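PDB 7KCT: 2-oxoglutarate carboxylase small subunit from Hydrogenobacter thermophilus, which is an ATP-grasp subunit of the biotin carboxylase family, modelled as a two-chain assembly with ADP, magnesium and bicarbonate ions bound. Local coordinates for residues A[23-28]-A[315-320]; A[308-313]-A[340-345]; A[374-379]-A[395-400]; A[414-419]-A[429-434]. One frame throughout, in Å; residues are numbered along the deposited sequence.

Interaction 1 (A[23-28]-A[315-320])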
loop_
_atom_site.group_PDB
_atom_site.type_symbol
_atom_site.label_atom_id
_atom_site.label_comp_id
_atom_site.label_asym_id
_atom_site.label_seq_id
_atom_site.Cartn_x
_atom_site.Cartn_y
_atom_site.Cartn_z
ATOM N N ALA A 23 -12.479 -12.365 -1.182
ATOM C CA ALA A 23 -13.061 -12.361 -2.512
ATOM C C ALA A 23 -12.534 -11.155 -3.289
ATOM O O ALA A 23 -12.159 -11.292 -4.464
ATOM C CB ALA A 23 -14.592 -12.392 -2.443
ATOM N N CYS A 24 -12.360 -10.006 -2.613
ATOM C CA CYS A 24 -11.789 -8.842 -3.285
ATOM C C CYS A 24 -10.350 -9.080 -3.707
ATOM O O CYS A 24 -9.955 -8.701 -4.819
ATOM C CB CYS A 24 -11.893 -7.599 -2.394
ATOM S SG CYS A 24 -13.631 -7.075 -2.118
ATOM N N ARG A 25 -9.561 -9.704 -2.841
ATOM C CA ARG A 25 -8.171 -10.049 -3.140
ATOM C C ARG A 25 -8.057 -10.936 -4.366
ATOM O O ARG A 25 -7.181 -10.735 -5.224
ATOM C CB ARG A 25 -7.574 -10.735 -1.902
ATOM C CG ARG A 25 -6.251 -11.427 -2.157
ATOM C CD ARG A 25 -5.132 -10.412 -2.190
ATOM N NE ARG A 25 -3.805 -10.968 -2.440
ATOM C CZ ARG A 25 -3.234 -11.047 -3.628
ATOM N NH1 ARG A 25 -3.890 -10.646 -4.719
ATOM N NH2 ARG A 25 -1.987 -11.511 -3.709
ATOM N N VAL A 26 -8.907 -11.946 -4.464
ATOM C CA VAL A 26 -8.881 -12.805 -5.637
ATOM C C VAL A 26 -9.368 -12.059 -6.879
ATOM O O VAL A 26 -8.796 -12.203 -7.966
ATOM C CB VAL A 26 -9.714 -14.072 -5.360
ATOM C CG1 VAL A 26 -9.881 -14.900 -6.623
ATOM C CG2 VAL A 26 -9.049 -14.913 -4.213
ATOM N N ILE A 27 -10.466 -11.302 -6.758
ATOM C CA ILE A 27 -10.974 -10.534 -7.891
ATOM C C ILE A 27 -9.907 -9.618 -8.449
ATOM O O ILE A 27 -9.767 -9.483 -9.668
ATOM C CB ILE A 27 -12.246 -9.740 -7.539
ATOM C CG1 ILE A 27 -13.385 -10.704 -7.358
ATOM C CG2 ILE A 27 -12.556 -8.718 -8.673
ATOM C CD1 ILE A 27 -14.572 -10.168 -6.662
ATOM N N ARG A 28 -9.136 -8.977 -7.583
ATOM C CA ARG A 28 -8.087 -8.081 -8.054
ATOM C C ARG A 28 -7.014 -8.820 -8.854
ATOM O O ARG A 28 -6.516 -8.303 -9.862
ATOM C CB ARG A 28 -7.418 -7.357 -6.877
ATOM C CG ARG A 28 -6.255 -6.472 -7.333
ATOM C CD ARG A 28 -5.794 -5.362 -6.360
ATOM N NE ARG A 28 -6.915 -4.630 -5.794
ATOM C CZ ARG A 28 -7.708 -3.802 -6.464
ATOM N NH1 ARG A 28 -7.495 -3.576 -7.744
ATOM N NH2 ARG A 28 -8.734 -3.222 -5.857
ATOM N N ASP A 315 3.692 -12.868 -5.510
ATOM C CA ASP A 315 2.226 -12.724 -5.440
ATOM C C ASP A 315 1.587 -14.112 -5.395
ATOM O O ASP A 315 1.437 -14.778 -6.424
ATOM C CB ASP A 315 1.745 -11.922 -6.637
ATOM C CG ASP A 315 0.279 -11.641 -6.593
ATOM O OD1 ASP A 315 -0.482 -12.454 -5.990
ATOM O OD2 ASP A 315 -0.113 -10.629 -7.216
ATOM N N ILE A 316 1.253 -14.585 -4.191
ATOM C CA ILE A 316 0.834 -15.978 -4.020
ATOM C C ILE A 316 -0.515 -16.274 -4.690
ATOM O O ILE A 316 -0.713 -17.349 -5.279
ATOM C CB ILE A 316 0.802 -16.319 -2.526
ATOM C CG1 ILE A 316 2.191 -16.244 -1.902
ATOM C CG2 ILE A 316 0.142 -17.667 -2.364
ATOM C CD1 ILE A 316 2.097 -16.127 -0.331
ATOM N N VAL A 317 -1.487 -15.376 -4.562
ATOM C CA VAL A 317 -2.799 -15.629 -5.160
ATOM C C VAL A 317 -2.710 -15.647 -6.691
ATOM O O VAL A 317 -3.335 -16.485 -7.349
ATOM C CB VAL A 317 -3.816 -14.585 -4.666
ATOM C CG1 VAL A 317 -5.163 -14.760 -5.326
ATOM C CG2 VAL A 317 -4.005 -14.711 -3.170
ATOM N N LYS A 318 -2.022 -14.669 -7.288
ATOM C CA LYS A 318 -1.857 -14.700 -8.733
ATOM C C LYS A 318 -1.197 -16.011 -9.163
ATOM O O LYS A 318 -1.594 -16.609 -10.172
ATOM C CB LYS A 318 -1.055 -13.483 -9.199
ATOM C CG LYS A 318 -1.148 -13.248 -10.695
ATOM C CD LYS A 318 -0.421 -11.998 -11.176
ATOM C CE LYS A 318 -1.121 -10.727 -10.786
ATOM N NZ LYS A 318 -0.532 -9.549 -11.518
ATOM N N TRP A 319 -0.188 -16.482 -8.400
ATOM C CA TRP A 319 0.463 -17.751 -8.732
ATOM C C TRP A 319 -0.494 -18.923 -8.575
ATOM O O TRP A 319 -0.472 -19.850 -9.397
ATOM C CB TRP A 319 1.756 -17.963 -7.886
ATOM C CG TRP A 319 2.891 -17.326 -8.604
ATOM C CD1 TRP A 319 3.577 -16.198 -8.238
ATOM C CD2 TRP A 319 3.437 -17.729 -9.876
ATOM N NE1 TRP A 319 4.479 -15.866 -9.211
ATOM C CE2 TRP A 319 4.446 -16.809 -10.205
ATOM C CE3 TRP A 319 3.194 -18.807 -10.743
ATOM C CZ2 TRP A 319 5.201 -16.912 -11.386
ATOM C CZ3 TRP A 319 3.948 -18.915 -11.900
ATOM C CH2 TRP A 319 4.936 -17.971 -12.214
ATOM N N GLN A 320 -1.344 -18.925 -7.542
ATOM C CA GLN A 320 -2.367 -19.957 -7.476
ATOM C C GLN A 320 -3.079 -20.073 -8.820
ATOM O O GLN A 320 -3.289 -21.167 -9.342
ATOM C CB GLN A 320 -3.378 -19.656 -6.365
ATOM C CG GLN A 320 -3.033 -20.131 -4.946
ATOM C CD GLN A 320 -4.140 -19.787 -3.980
ATOM O OE1 GLN A 320 -4.508 -18.606 -3.820
ATOM N NE2 GLN A 320 -4.752 -20.807 -3.414
HETATM O O HOH W 1 -2.582 -9.720 -7.050
#

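Interaction 2 (A[308-313]-A[340-345])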
loop_
_atom_site.group_PDB
_atom_site.type_symbol
_atom_site.label_atom_id
_atom_site.label_comp_id
_atom_site.label_asym_id
_atom_site.label_seq_id
_atom_site.Cartn_x
_atom_site.Cartn_y
_atom_site.Cartn_z
ATOM N N THR A 308 4.039 -12.643 3.902
ATOM C CA THR A 308 5.022 -13.388 3.121
ATOM C C THR A 308 5.246 -12.764 1.761
ATOM O O THR A 308 6.385 -12.734 1.269
ATOM C CB THR A 308 4.580 -14.841 2.975
ATOM O OG1 THR A 308 4.513 -15.449 4.283
ATOM C CG2 THR A 308 5.588 -15.575 2.027
ATOM N N GLU A 309 4.176 -12.245 1.131
ATOM C CA GLU A 309 4.333 -11.545 -0.141
ATOM C C GLU A 309 5.183 -10.302 0.005
ATOM O O GLU A 309 5.963 -9.957 -0.900
ATOM C CB GLU A 309 2.965 -11.170 -0.736
ATOM C CG GLU A 309 2.033 -12.318 -0.931
ATOM C CD GLU A 309 0.679 -11.872 -1.518
ATOM O OE1 GLU A 309 0.214 -10.727 -1.279
ATOM O OE2 GLU A 309 0.084 -12.669 -2.266
ATOM N N MET A 310 5.078 -9.612 1.134
ATOM C CA MET A 310 5.843 -8.373 1.249
ATOM C C MET A 310 7.353 -8.618 1.403
ATOM O O MET A 310 8.142 -7.773 1.013
ATOM C CB MET A 310 5.352 -7.535 2.424
ATOM C CG MET A 310 3.837 -7.340 2.432
ATOM S SD MET A 310 3.340 -6.190 1.156
ATOM C CE MET A 310 3.674 -4.727 2.136
ATOM N N ILE A 311 7.780 -9.710 2.043
ATOM C CA ILE A 311 9.207 -9.905 2.238
ATOM C C ILE A 311 9.858 -10.678 1.098
ATOM O O ILE A 311 11.093 -10.609 0.942
ATOM C CB ILE A 311 9.526 -10.607 3.574
ATOM C CG1 ILE A 311 8.956 -12.033 3.632
ATOM C CG2 ILE A 311 9.033 -9.761 4.782
ATOM C CD1 ILE A 311 9.412 -12.809 4.915
ATOM N N THR A 312 9.081 -11.448 0.335
ATOM C CA THR A 312 9.620 -12.221 -0.787
ATOM C C THR A 312 9.392 -11.593 -2.145
ATOM O O THR A 312 10.110 -11.932 -3.092
ATOM C CB THR A 312 9.022 -13.630 -0.864
ATOM O OG1 THR A 312 7.605 -13.584 -1.154
ATOM C CG2 THR A 312 9.249 -14.406 0.436
ATOM N N GLY A 313 8.358 -10.756 -2.280
ATOM C CA GLY A 313 7.917 -10.240 -3.559
ATOM C C GLY A 313 7.102 -11.205 -4.409
ATOM O O GLY A 313 6.800 -10.884 -5.559
ATOM N N GLY A 340 13.705 -7.806 4.731
ATOM C CA GLY A 340 13.053 -6.985 5.726
ATOM C C GLY A 340 12.000 -7.718 6.533
ATOM O O GLY A 340 12.011 -8.934 6.708
ATOM N N TYR A 341 11.067 -6.927 7.056
ATOM C CA TYR A 341 10.098 -7.402 8.022
ATOM C C TYR A 341 8.726 -6.835 7.694
ATOM O O TYR A 341 8.621 -5.676 7.312
ATOM C CB TYR A 341 10.491 -6.959 9.438
ATOM C CG TYR A 341 11.716 -7.624 9.977
ATOM C CD1 TYR A 341 12.970 -7.086 9.756
ATOM C CD2 TYR A 341 11.623 -8.809 10.690
ATOM C CE1 TYR A 341 14.105 -7.710 10.242
ATOM C CE2 TYR A 341 12.756 -9.448 11.171
ATOM C CZ TYR A 341 13.990 -8.901 10.934
ATOM O OH TYR A 341 15.117 -9.529 11.414
ATOM N N SER A 342 7.693 -7.642 7.909
ATOM C CA SER A 342 6.319 -7.299 7.625
ATOM C C SER A 342 5.451 -7.784 8.764
ATOM O O SER A 342 5.683 -8.857 9.326
ATOM C CB SER A 342 5.906 -7.903 6.272
ATOM O OG SER A 342 4.524 -7.711 6.021
ATOM N N ILE A 343 4.451 -6.988 9.107
ATOM C CA ILE A 343 3.527 -7.272 10.180
ATOM C C ILE A 343 2.128 -7.062 9.629
ATOM O O ILE A 343 1.878 -6.078 8.922
ATOM C CB ILE A 343 3.775 -6.347 11.397
ATOM C CG1 ILE A 343 5.221 -6.383 11.876
ATOM C CG2 ILE A 343 2.910 -6.735 12.569
ATOM C CD1 ILE A 343 5.527 -5.381 13.024
ATOM N N GLU A 344 1.219 -7.961 9.986
ATOM C CA GLU A 344 -0.186 -7.881 9.681
ATOM C C GLU A 344 -0.987 -7.879 10.971
ATOM O O GLU A 344 -0.787 -8.728 11.847
ATOM C CB GLU A 344 -0.643 -9.059 8.779
ATOM C CG GLU A 344 -2.196 -9.231 8.726
ATOM C CD GLU A 344 -2.672 -10.322 7.756
ATOM O OE1 GLU A 344 -3.167 -11.410 8.163
ATOM O OE2 GLU A 344 -2.585 -10.069 6.550
ATOM N N CYS A 345 -1.965 -6.993 11.042
ATOM C CA CYS A 345 -2.905 -6.963 12.142
ATOM C C CYS A 345 -4.306 -7.162 11.591
ATOM O O CYS A 345 -4.676 -6.535 10.596
ATOM C CB CYS A 345 -2.803 -5.671 12.937
ATOM S SG CYS A 345 -1.234 -5.398 13.773
#

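Interaction 3 (A[374-379]-A[395-400])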
loop_
_atom_site.group_PDB
_atom_site.type_symbol
_atom_site.label_atom_id
_atom_site.label_comp_id
_atom_site.label_asym_id
_atom_site.label_seq_id
_atom_site.Cartn_x
_atom_site.Cartn_y
_atom_site.Cartn_z
ATOM N N ILE A 374 2.736 0.662 3.434
ATOM C CA ILE A 374 1.440 0.289 3.988
ATOM C C ILE A 374 0.578 -0.367 2.900
ATOM O O ILE A 374 0.451 0.161 1.783
ATOM C CB ILE A 374 0.768 1.525 4.605
ATOM C CG1 ILE A 374 1.506 2.041 5.854
ATOM C CG2 ILE A 374 -0.666 1.234 4.956
ATOM C CD1 ILE A 374 1.000 3.432 6.325
ATOM N N ARG A 375 -0.028 -1.492 3.235
ATOM C CA ARG A 375 -0.990 -2.162 2.368
ATOM C C ARG A 375 -2.235 -2.421 3.187
ATOM O O ARG A 375 -2.160 -2.793 4.364
ATOM C CB ARG A 375 -0.376 -3.471 1.802
ATOM C CG ARG A 375 -1.292 -4.442 1.117
ATOM C CD ARG A 375 -0.488 -5.645 0.647
ATOM N NE ARG A 375 -1.330 -6.699 0.128
ATOM C CZ ARG A 375 -0.876 -7.845 -0.344
ATOM N NH1 ARG A 375 0.440 -8.115 -0.358
ATOM N NH2 ARG A 375 -1.742 -8.713 -0.789
ATOM N N VAL A 376 -3.385 -2.248 2.566
ATOM C CA VAL A 376 -4.651 -2.473 3.230
ATOM C C VAL A 376 -5.442 -3.461 2.399
ATOM O O VAL A 376 -5.598 -3.259 1.188
ATOM C CB VAL A 376 -5.463 -1.183 3.417
ATOM C CG1 VAL A 376 -6.786 -1.521 4.155
ATOM C CG2 VAL A 376 -4.673 -0.184 4.207
ATOM N N GLU A 377 -5.939 -4.518 3.045
ATOM C CA GLU A 377 -6.860 -5.483 2.445
ATOM C C GLU A 377 -8.218 -5.307 3.127
ATOM O O GLU A 377 -8.362 -5.565 4.327
ATOM C CB GLU A 377 -6.348 -6.915 2.591
ATOM C CG GLU A 377 -4.986 -7.150 1.943
ATOM C CD GLU A 377 -5.033 -7.411 0.413
ATOM O OE1 GLU A 377 -6.106 -7.801 -0.175
ATOM O OE2 GLU A 377 -3.958 -7.224 -0.202
ATOM N N HIS A 378 -9.222 -4.866 2.372
ATOM C CA HIS A 378 -10.470 -4.529 3.041
ATOM C C HIS A 378 -11.622 -4.528 2.036
ATOM O O HIS A 378 -11.428 -4.420 0.815
ATOM C CB HIS A 378 -10.341 -3.166 3.769
ATOM C CG HIS A 378 -10.464 -1.988 2.871
ATOM N ND1 HIS A 378 -11.326 -0.938 3.132
ATOM C CD2 HIS A 378 -9.884 -1.712 1.676
ATOM C CE1 HIS A 378 -11.275 -0.075 2.128
ATOM N NE2 HIS A 378 -10.395 -0.514 1.242
ATOM N N ALA A 379 -12.831 -4.662 2.564
ATOM C CA ALA A 379 -13.994 -4.634 1.697
ATOM C C ALA A 379 -15.072 -3.715 2.242
ATOM O O ALA A 379 -16.258 -3.933 1.980
ATOM C CB ALA A 379 -14.556 -6.043 1.477
ATOM N N ALA A 395 -10.828 -5.734 8.047
ATOM C CA ALA A 395 -9.709 -5.274 7.248
ATOM C C ALA A 395 -8.472 -5.967 7.784
ATOM O O ALA A 395 -8.451 -6.427 8.930
ATOM C CB ALA A 395 -9.551 -3.759 7.317
ATOM N N LYS A 396 -7.493 -6.123 6.920
ATOM C CA LYS A 396 -6.144 -6.533 7.310
ATOM C C LYS A 396 -5.248 -5.355 7.010
ATOM O O LYS A 396 -5.255 -4.832 5.882
ATOM C CB LYS A 396 -5.664 -7.773 6.559
ATOM C CG LYS A 396 -6.677 -8.898 6.588
ATOM C CD LYS A 396 -6.147 -10.229 6.037
ATOM C CE LYS A 396 -5.837 -10.172 4.547
ATOM N NZ LYS A 396 -6.028 -11.507 3.924
ATOM N N LEU A 397 -4.550 -4.876 8.014
ATOM C CA LEU A 397 -3.561 -3.831 7.831
ATOM C C LEU A 397 -2.186 -4.485 7.785
ATOM O O LEU A 397 -1.818 -5.194 8.718
ATOM C CB LEU A 397 -3.642 -2.820 8.962
ATOM C CG LEU A 397 -2.741 -1.613 8.920
ATOM C CD1 LEU A 397 -3.005 -0.919 7.634
ATOM C CD2 LEU A 397 -3.100 -0.784 10.178
ATOM N N ILE A 398 -1.434 -4.257 6.710
ATOM C CA ILE A 398 -0.131 -4.898 6.514
ATOM C C ILE A 398 0.914 -3.834 6.327
ATOM O O ILE A 398 0.691 -2.885 5.566
ATOM C CB ILE A 398 -0.133 -5.837 5.299
ATOM C CG1 ILE A 398 -1.216 -6.880 5.474
ATOM C CG2 ILE A 398 1.269 -6.483 5.109
ATOM C CD1 ILE A 398 -2.288 -6.799 4.429
ATOM N N VAL A 399 2.057 -3.967 7.011
ATOM C CA VAL A 399 3.136 -3.022 6.809
ATOM C C VAL A 399 4.419 -3.771 6.510
ATOM O O VAL A 399 4.552 -4.973 6.769
ATOM C CB VAL A 399 3.380 -2.033 7.984
ATOM C CG1 VAL A 399 2.080 -1.352 8.367
ATOM C CG2 VAL A 399 4.078 -2.702 9.221
ATOM N N TRP A 400 5.354 -3.040 5.919
ATOM C CA TRP A 400 6.684 -3.561 5.606
ATOM C C TRP A 400 7.723 -2.509 5.978
ATOM O O TRP A 400 7.479 -1.313 5.808
ATOM C CB TRP A 400 6.843 -3.938 4.094
ATOM C CG TRP A 400 8.290 -4.400 3.767
ATOM C CD1 TRP A 400 8.766 -5.670 3.804
ATOM C CD2 TRP A 400 9.395 -3.577 3.390
ATOM N NE1 TRP A 400 10.114 -5.698 3.465
ATOM C CE2 TRP A 400 10.519 -4.411 3.228
ATOM C CE3 TRP A 400 9.537 -2.213 3.150
ATOM C CZ2 TRP A 400 11.768 -3.914 2.877
ATOM C CZ3 TRP A 400 10.759 -1.730 2.812
ATOM C CH2 TRP A 400 11.864 -2.578 2.669
HETATM O O HOH W 2 -6.028 -10.524 1.350
#

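Interaction 4 (A[414-419]-A[429-434])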
loop_
_atom_site.group_PDB
_atom_site.type_symbol
_atom_site.label_atom_id
_atom_site.label_comp_id
_atom_site.label_asym_id
_atom_site.label_seq_id
_atom_site.Cartn_x
_atom_site.Cartn_y
_atom_site.Cartn_z
ATOM N N ALA A 414 0.148 3.556 11.548
ATOM C CA ALA A 414 -0.961 3.252 10.658
ATOM C C ALA A 414 -2.229 3.001 11.466
ATOM O O ALA A 414 -3.278 3.599 11.195
ATOM C CB ALA A 414 -0.614 2.045 9.785
ATOM N N LEU A 415 -2.120 2.205 12.528
ATOM C CA LEU A 415 -3.278 1.881 13.363
ATOM C C LEU A 415 -3.871 3.122 14.036
ATOM O O LEU A 415 -5.101 3.259 14.178
ATOM C CB LEU A 415 -2.845 0.883 14.431
ATOM C CG LEU A 415 -2.578 -0.570 14.086
ATOM C CD1 LEU A 415 -1.841 -1.264 15.221
ATOM C CD2 LEU A 415 -3.906 -1.270 13.769
ATOM N N GLU A 416 -3.014 4.002 14.513
ATOM C CA GLU A 416 -3.479 5.228 15.165
ATOM C C GLU A 416 -4.234 6.125 14.203
ATOM O O GLU A 416 -5.005 6.975 14.645
ATOM C CB GLU A 416 -2.279 5.942 15.766
ATOM C CG GLU A 416 -1.823 5.372 17.111
ATOM C CD GLU A 416 -0.428 5.885 17.483
ATOM O OE1 GLU A 416 0.248 6.478 16.622
ATOM O OE2 GLU A 416 0.032 5.633 18.607
ATOM N N THR A 417 -4.060 5.954 12.906
ATOM C CA THR A 417 -4.789 6.793 11.954
ATOM C C THR A 417 -5.954 6.083 11.267
ATOM O O THR A 417 -6.679 6.715 10.504
ATOM C CB THR A 417 -3.833 7.358 10.901
ATOM O OG1 THR A 417 -3.364 6.319 10.042
ATOM C CG2 THR A 417 -2.666 8.040 11.557
ATOM N N TYR A 418 -6.188 4.810 11.572
ATOM C CA TYR A 418 -7.278 4.054 10.984
ATOM C C TYR A 418 -8.549 4.346 11.778
ATOM O O TYR A 418 -8.726 3.831 12.890
ATOM C CB TYR A 418 -6.939 2.564 10.994
ATOM C CG TYR A 418 -7.612 1.707 9.924
ATOM C CD1 TYR A 418 -8.872 1.999 9.431
ATOM C CD2 TYR A 418 -6.946 0.602 9.398
ATOM C CE1 TYR A 418 -9.458 1.207 8.444
ATOM C CE2 TYR A 418 -7.533 -0.219 8.454
ATOM C CZ TYR A 418 -8.785 0.081 7.969
ATOM O OH TYR A 418 -9.330 -0.747 6.990
ATOM N N GLU A 419 -9.457 5.128 11.190
ATOM C CA GLU A 419 -10.687 5.540 11.873
ATOM C C GLU A 419 -11.827 4.606 11.475
ATOM O O GLU A 419 -12.134 4.485 10.279
ATOM C CB GLU A 419 -11.081 6.986 11.541
ATOM C CG GLU A 419 -12.355 7.420 12.354
ATOM C CD GLU A 419 -12.682 8.887 12.282
ATOM O OE1 GLU A 419 -13.421 9.390 13.172
ATOM O OE2 GLU A 419 -12.244 9.515 11.321
ATOM N N LEU A 429 -6.657 -2.174 21.042
ATOM C CA LEU A 429 -5.789 -3.233 21.574
ATOM C C LEU A 429 -4.537 -3.381 20.736
ATOM O O LEU A 429 -3.441 -3.554 21.265
ATOM C CB LEU A 429 -6.557 -4.555 21.632
ATOM C CG LEU A 429 -5.743 -5.814 21.901
ATOM C CD1 LEU A 429 -5.533 -5.936 23.412
ATOM C CD2 LEU A 429 -6.443 -7.019 21.337
ATOM N N LEU A 430 -4.681 -3.370 19.406
ATOM C CA LEU A 430 -3.514 -3.561 18.562
ATOM C C LEU A 430 -2.499 -2.441 18.746
ATOM O O LEU A 430 -1.273 -2.675 18.683
ATOM C CB LEU A 430 -3.960 -3.678 17.105
ATOM C CG LEU A 430 -4.858 -4.893 16.819
ATOM C CD1 LEU A 430 -5.537 -4.751 15.478
ATOM C CD2 LEU A 430 -4.037 -6.201 16.876
ATOM N N ILE A 431 -2.977 -1.213 18.945
ATOM C CA ILE A 431 -2.056 -0.100 19.181
ATOM C C ILE A 431 -1.210 -0.376 20.417
ATOM O O ILE A 431 0.010 -0.133 20.436
ATOM C CB ILE A 431 -2.844 1.220 19.311
ATOM C CG1 ILE A 431 -3.433 1.639 17.956
ATOM C CG2 ILE A 431 -1.968 2.315 19.872
ATOM C CD1 ILE A 431 -4.528 2.715 18.050
ATOM N N ASN A 432 -1.848 -0.888 21.473
ATOM C CA ASN A 432 -1.122 -1.129 22.726
ATOM C C ASN A 432 -0.091 -2.242 22.573
ATOM O O ASN A 432 0.954 -2.216 23.221
ATOM C CB ASN A 432 -2.105 -1.464 23.854
ATOM C CG ASN A 432 -2.804 -0.233 24.426
ATOM O OD1 ASN A 432 -2.349 0.878 24.253
ATOM N ND2 ASN A 432 -3.903 -0.441 25.107
ATOM N N ILE A 433 -0.398 -3.273 21.780
ATOM C CA ILE A 433 0.596 -4.305 21.495
ATOM C C ILE A 433 1.824 -3.693 20.833
ATOM O O ILE A 433 2.970 -3.955 21.233
ATOM C CB ILE A 433 -0.038 -5.420 20.640
ATOM C CG1 ILE A 433 -1.215 -6.061 21.391
ATOM C CG2 ILE A 433 1.005 -6.433 20.265
ATOM C CD1 ILE A 433 -1.989 -7.136 20.614
ATOM N N MET A 434 1.606 -2.830 19.838
ATOM C CA MET A 434 2.731 -2.213 19.158
ATOM C C MET A 434 3.552 -1.334 20.104
ATOM O O MET A 434 4.755 -1.170 19.905
ATOM C CB MET A 434 2.244 -1.370 17.975
ATOM C CG MET A 434 1.521 -2.149 16.865
ATOM S SD MET A 434 2.537 -3.524 16.239
ATOM C CE MET A 434 1.446 -4.927 16.373
#

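Interaction 1 (A[23-28]-A[315-320])
R25 and D315 form a salt bridge at the heart of this buried helix contact: R25 NH2 donates to D315 OD1 over 2.9 Å with an N-H...O angle of 155°. The oxygen lies close to the guanidinium plane of R25, yet the nitrogen reaches it from above the carboxylate plane, the two planes being turned 50° apart. V317 lies over one guanidinium face, its CB 3.7 Å from R25 CZ and shifted toward the rim, while V317 CG2 lies 3.8 Å from R25 NE. V317 CG1 meets V26 CG2 at 4.0 Å, the two valines crossing at about a right angle.

A bend at chi2 (79°) turns the R25 chain across to helix 316-324. D315 is the N-cap of that helix, and K318 N gives OD1 a capping bond of 3.0 Å from the carboxylate face opposite R25. A water bridges R25 NH1 and D315 OD2, accepting from the first and donating to the second at 2.6 Å. Farther out, E309 takes a second salt bridge from R25 NH2 and H305 is hydrogen-bonded to NE, while R410 of the second subunit makes a long, weak ion pair with D315.

With the R25 guanidinium and K318 N donating to opposite faces of OD1, the D315 carboxylate is probably stabilised as the anion; the pair joins helix 20-32 of the N-terminal domain to the start of a helix in the ATP-grasp domain.

Interaction 2 (A[308-313]-A[340-345])
I311 and S342 are brought together by their first torsions. In I311, chi1 of 64° sends CG1 between the backbone N and the carbonyl carbon and places CG2 anti to the carbonyl carbon, and it is this CG2 branch that faces strand 341-351. The S342 side chain leaves the strand toward the helix, and with OG anti to the backbone N (chi1 174°) the hydroxyl comes alongside M310 CB and CG.

The I311 methyl CG2 then rests 3.6 Å from G340 O and 3.9 Å from S342 CB, so that one methyl touches both G340, just before the strand, and S342 within it. M310, one residue earlier, bends at chi2 and chi3 and uses only the base of its side chain here: M310 CG is 3.7 Å from S342 OG, and M310 CB is 3.9 Å from S342 CB. The helix and strand segments run nearly antiparallel, at 166°, with axes 7.5 Å apart at closest approach. G340 adopts a positive phi, a backbone shape that glycine accepts readily.

No hydrogen bond links the two segments. The S342 hydroxyl is instead bonded to V399 O on the adjacent strand 393-401, and the backbone of S342 pairs with A250 on the other neighbouring strand. On the helix, T308 O accepts from both T312 N and T312 OG1, at 3.1 and 2.8 Å, which reach it from opposite faces of its plane. The contact therefore rests on van der Waals packing between helix 305-312 and the sheet, while the hydroxyl of S342 finds its polar partner within that sheet.

Interaction 3 (A[374-379]-A[395-400])
R375 and I398 stand side by side and point the same way from adjacent antiparallel strands, R375 CG lying 4.2 Å from I398 CD1. Next along this face, E377 crosses both K396 and I398 at a slant: E377 CB meets K396 CE at 3.8 Å, and E377 CG meets I398 CD1 at 3.7 Å. The extended R375 chain runs to E377 and grips it side-on, NE and NH2 both donating to OE2 at 2.7 Å. That oxygen lies in the guanidinium plane; NE uses its anti lone pair, whereas NH2 comes from above the carboxylate plane. A bend at chi2 of E377 (-82°) turns the carboxylate back toward the arginine. R375 NH1 is salt-bridged to E309, and K396 NZ to E21.

The opposite face is mostly apolar. L397 CD1 approaches V376 CG2 to 3.9 Å and touches I374 CG2, with helix 404-417 packed beyond L397. H378 is the polar residue at its end: its CB meets A395 CB, while the ring stacks on Y367 of the second subunit and NE2 bonds to V368 O there.

Between the faces, R375 pairs with I398 and E377 with K396 as hydrogen-bonded pairs, R375 N reaching I398 O at 2.8 Å and 170°. Hydrogen-bonded pairs alternating with non-hydrogen-bonded ones such as V376 with L397 are the register of an antiparallel sheet, here in the biotin carboxylase C-terminal domain beside the subunit interface.

Interaction 4 (A[414-419]-A[429-434])
L415 meets L430, I431 and M434 where two helices of the biotin carboxylase C-terminal domain pack together, helix 404-417 against helix 427-435.

Apolar contacts carry it. L415 projects toward the partner helix and splits its work between atoms: CB lies 3.7 Å from I431 CG1, and the branch methyl CD1 lies 3.7 Å from L430 CB. The same CD1 also reaches M434 CG at 3.8 Å, so one methyl bears on residues a helical turn apart, L430 and M434. The side chains of L415 and L430 cross at about a right angle. I431 leaves its backbone at an angle to the other helix, but chi1 of -70° sets CG1 anti to its carbonyl carbon, and its end comes nearer to 414-419. Behind these residues, I347 of strand 341-351 touches both L415 and L430, placing the helix pair against the sheet.

A mixed contact lies at the border, where the aliphatic part of E416 crosses I431 obliquely. Its carboxylate turns to another partner, a salt bridge from OE1 to K31 of the second subunit.

No hydrogen bond joins the two segments. Near the C-terminal end of helix 404-417, A414 O accepts from T417 N and from T417 OG1, each at 3.0 Å and both from the same face of the carbonyl plane. T417 OG1 is bonded as well to R28 NH2 of the second subunit. Across the border with I431, E416 CG stands 3.9 Å from I431 CD1.

How the interactions relate
From the N terminus, helix 20-32 waits 287 residues for 315-320, so interaction 1 closes the longest loop and ties the N-terminal domain to the ATP-grasp domain. Interaction 2 opens at 308-313, before that loop ends, and closes at 340-345; the two therefore cross, and R25 and E309 join them directly. Interactions 3 and 4 follow in series with only 15 and 9 residues between their segments, both in the C-terminal domain. Strands 341-351 and 393-401 are sheet neighbours, linking interactions 2 and 3, while helix 404-417 carries the chain on to interaction 4, where L415 packs on L397. All four contacts also touch the second subunit.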